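Side-chain contact in TnpArep for protein (Escherichia coli, PDB 4ER8), which binds hairpins of repetitive extragenic palindromes and cleaves and recombines the mosaic elements that contain them, acting as a single-stranded DNA endonuclease: residues Y115-P120 and S135-D140. Sequence-based numbering, arbitrary orientation.
Sequences YIYINP and STFHRD. With NI (nickel (II) ion), chain C.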
loop_
_atom_site.group_PDB
_atom_site.type_symbol
_atom_site.label_atom_id
_atom_site.label_comp_id
_atom_site.label_asym_id
_atom_site.label_seq_id
_atom_site.Cartn_x
_atom_site.Cartn_y
_atom_site.Cartn_z
ATOM N N TYR A 115 -8.527 -1.780 7.019
ATOM C CA TYR A 115 -7.543 -0.853 7.501
ATOM C C TYR A 115 -7.065 -0.006 6.337
ATOM O O TYR A 115 -6.824 1.205 6.480
ATOM C CB TYR A 115 -6.344 -1.585 8.058
ATOM C CG TYR A 115 -5.395 -0.614 8.711
ATOM C CD1 TYR A 115 -5.430 -0.383 10.093
ATOM C CD2 TYR A 115 -4.466 0.097 7.956
ATOM C CE1 TYR A 115 -4.536 0.493 10.701
ATOM C CE2 TYR A 115 -3.552 0.986 8.567
ATOM C CZ TYR A 115 -3.604 1.175 9.934
ATOM O OH TYR A 115 -2.749 2.090 10.520
ATOM N N ILE A 116 -6.906 -0.647 5.179
ATOM C CA ILE A 116 -6.435 0.102 4.074
ATOM C C ILE A 116 -7.443 1.183 3.691
ATOM O O ILE A 116 -7.077 2.360 3.671
ATOM C CB ILE A 116 -6.040 -0.782 2.907
ATOM C CG1 ILE A 116 -4.647 -1.371 3.198
ATOM C CG2 ILE A 116 -6.067 0.054 1.621
ATOM C CD1 ILE A 116 -4.368 -2.693 2.589
ATOM N N TYR A 117 -8.698 0.786 3.455
ATOM C CA TYR A 117 -9.715 1.715 2.982
ATOM C C TYR A 117 -10.116 2.760 4.027
ATOM O O TYR A 117 -10.517 3.861 3.661
ATOM C CB TYR A 117 -10.951 0.991 2.382
ATOM C CG TYR A 117 -10.594 0.092 1.199
ATOM C CD1 TYR A 117 -11.178 -1.178 1.036
ATOM C CD2 TYR A 117 -9.636 0.493 0.258
ATOM C CE1 TYR A 117 -10.810 -2.008 -0.044
ATOM C CE2 TYR A 117 -9.283 -0.317 -0.810
ATOM C CZ TYR A 117 -9.855 -1.565 -0.951
ATOM O OH TYR A 117 -9.470 -2.351 -2.027
ATOM N N ILE A 118 -10.009 2.427 5.310
ATOM C CA ILE A 118 -10.264 3.391 6.378
ATOM C C ILE A 118 -9.147 4.406 6.551
ATOM O O ILE A 118 -9.321 5.454 7.163
ATOM C CB ILE A 118 -10.462 2.683 7.708
ATOM C CG1 ILE A 118 -11.892 2.175 7.800
ATOM C CG2 ILE A 118 -10.221 3.602 8.876
ATOM C CD1 ILE A 118 -12.020 0.977 8.761
ATOM N N ASN A 119 -7.985 4.086 6.029
ATOM C CA ASN A 119 -6.822 4.858 6.381
ATOM C C ASN A 119 -6.975 6.374 6.104
ATOM O O ASN A 119 -6.666 7.211 6.965
ATOM C CB ASN A 119 -5.610 4.294 5.679
ATOM C CG ASN A 119 -4.411 4.391 6.503
ATOM O OD1 ASN A 119 -3.337 4.749 6.021
ATOM N ND2 ASN A 119 -4.563 4.080 7.785
ATOM N N PRO A 120 -7.477 6.728 4.906
ATOM C CA PRO A 120 -7.558 8.175 4.606
ATOM C C PRO A 120 -8.292 8.910 5.710
ATOM O O PRO A 120 -8.062 10.120 5.935
ATOM C CB PRO A 120 -8.338 8.216 3.314
ATOM C CG PRO A 120 -7.906 6.911 2.607
ATOM C CD PRO A 120 -7.756 5.882 3.728
ATOM N N SER A 135 -7.445 5.201 -4.197
ATOM C CA SER A 135 -7.368 3.844 -3.685
ATOM C C SER A 135 -8.137 2.862 -4.552
ATOM O O SER A 135 -8.810 3.270 -5.487
ATOM C CB SER A 135 -7.939 3.803 -2.290
ATOM O OG SER A 135 -9.325 3.910 -2.362
ATOM N N THR A 136 -8.054 1.579 -4.222
ATOM C CA THR A 136 -8.820 0.570 -4.914
ATOM C C THR A 136 -10.238 0.381 -4.324
ATOM O O THR A 136 -10.964 -0.582 -4.674
ATOM C CB THR A 136 -8.110 -0.751 -4.863
ATOM O OG1 THR A 136 -7.987 -1.170 -3.491
ATOM C CG2 THR A 136 -6.757 -0.604 -5.504
ATOM N N PHE A 137 -10.627 1.287 -3.426
ATOM C CA PHE A 137 -11.942 1.173 -2.795
ATOM C C PHE A 137 -13.037 1.151 -3.843
ATOM O O PHE A 137 -13.833 0.229 -3.901
ATOM C CB PHE A 137 -12.178 2.300 -1.822
ATOM C CG PHE A 137 -13.521 2.249 -1.163
ATOM C CD1 PHE A 137 -13.824 1.246 -0.228
ATOM C CD2 PHE A 137 -14.474 3.232 -1.424
ATOM C CE1 PHE A 137 -15.061 1.219 0.421
ATOM C CE2 PHE A 137 -15.719 3.204 -0.794
ATOM C CZ PHE A 137 -16.004 2.199 0.128
ATOM N N HIS A 138 -13.053 2.185 -4.673
ATOM C CA HIS A 138 -13.924 2.263 -5.873
ATOM C C HIS A 138 -13.781 1.087 -6.855
ATOM O O HIS A 138 -14.775 0.555 -7.292
ATOM C CB HIS A 138 -13.724 3.621 -6.531
ATOM C CG HIS A 138 -13.786 4.742 -5.540
ATOM N ND1 HIS A 138 -14.965 5.388 -5.215
ATOM C CD2 HIS A 138 -12.827 5.283 -4.744
ATOM C CE1 HIS A 138 -14.725 6.304 -4.290
ATOM N NE2 HIS A 138 -13.435 6.263 -3.989
ATOM N N ARG A 139 -12.570 0.640 -7.172
ATOM C CA ARG A 139 -12.490 -0.591 -7.927
ATOM C C ARG A 139 -13.338 -1.668 -7.234
ATOM O O ARG A 139 -14.068 -2.402 -7.910
ATOM C CB ARG A 139 -11.057 -1.084 -8.111
ATOM C CG ARG A 139 -10.962 -2.370 -8.914
ATOM C CD ARG A 139 -9.693 -3.182 -8.619
ATOM N NE ARG A 139 -9.846 -3.949 -7.379
ATOM C CZ ARG A 139 -8.867 -4.317 -6.563
ATOM N NH1 ARG A 139 -7.607 -3.980 -6.821
ATOM N NH2 ARG A 139 -9.163 -5.008 -5.473
ATOM N N ASP A 140 -13.264 -1.742 -5.903
ATOM C CA ASP A 140 -13.879 -2.832 -5.149
ATOM C C ASP A 140 -15.370 -2.676 -4.988
ATOM O O ASP A 140 -16.088 -3.678 -5.013
ATOM C CB ASP A 140 -13.239 -2.972 -3.780
ATOM C CG ASP A 140 -11.903 -3.690 -3.831
ATOM O OD1 ASP A 140 -11.506 -4.164 -4.919
ATOM O OD2 ASP A 140 -11.250 -3.796 -2.778
HETATM NI NI NI C . -1.425 5.111 6.966
#
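Tyr117, on the metal-bearing helix 106-122, reaches across to the N-terminal end of helix 137-142, including Thr136 at the N-cap position, in a mixed aromatic and polar contact beside edge strand 49-55 of the antiparallel sheet. Its CG, anti to the carbonyl carbon (chi1 -59°), points the ring at the start of that helix, its face against Phe137 and its hydroxyl between Thr136 and Asp140. Over one face sits the backbone of Phe137, whose CA makes a CH-pi contact 3.9 Å from the Tyr117 ring centroid. The Phe137 ring itself turns an edge to the Tyr117 face, with planes at 63°, and Phe137 CD1 touches Tyr117 CG at 3.7 Å.

At the far end, Tyr117 OH donates to Asp140 OD2 and accepts from Thr136 OG1, which reaches it at the ring edge, in plane; the modelled separations are too short to be read literally at this resolution. The carboxylate stands almost square to the ring, its plane 83° away. Its OD1 forms a salt bridge with Arg139 NH2, though the hydrogen-bond geometry is weak, and that guanidinium also donates to the backbone carbonyls of Ile50 and Asn51. Two residues on from Tyr117, Asn119 OD1 binds nickel at 2.2 Å, together with His59, His61, His123 and Glu161. The buried phenol thus links helix 106-122 to Thr136 and Asp140, while Arg139 probably offsets the carboxylate's charge.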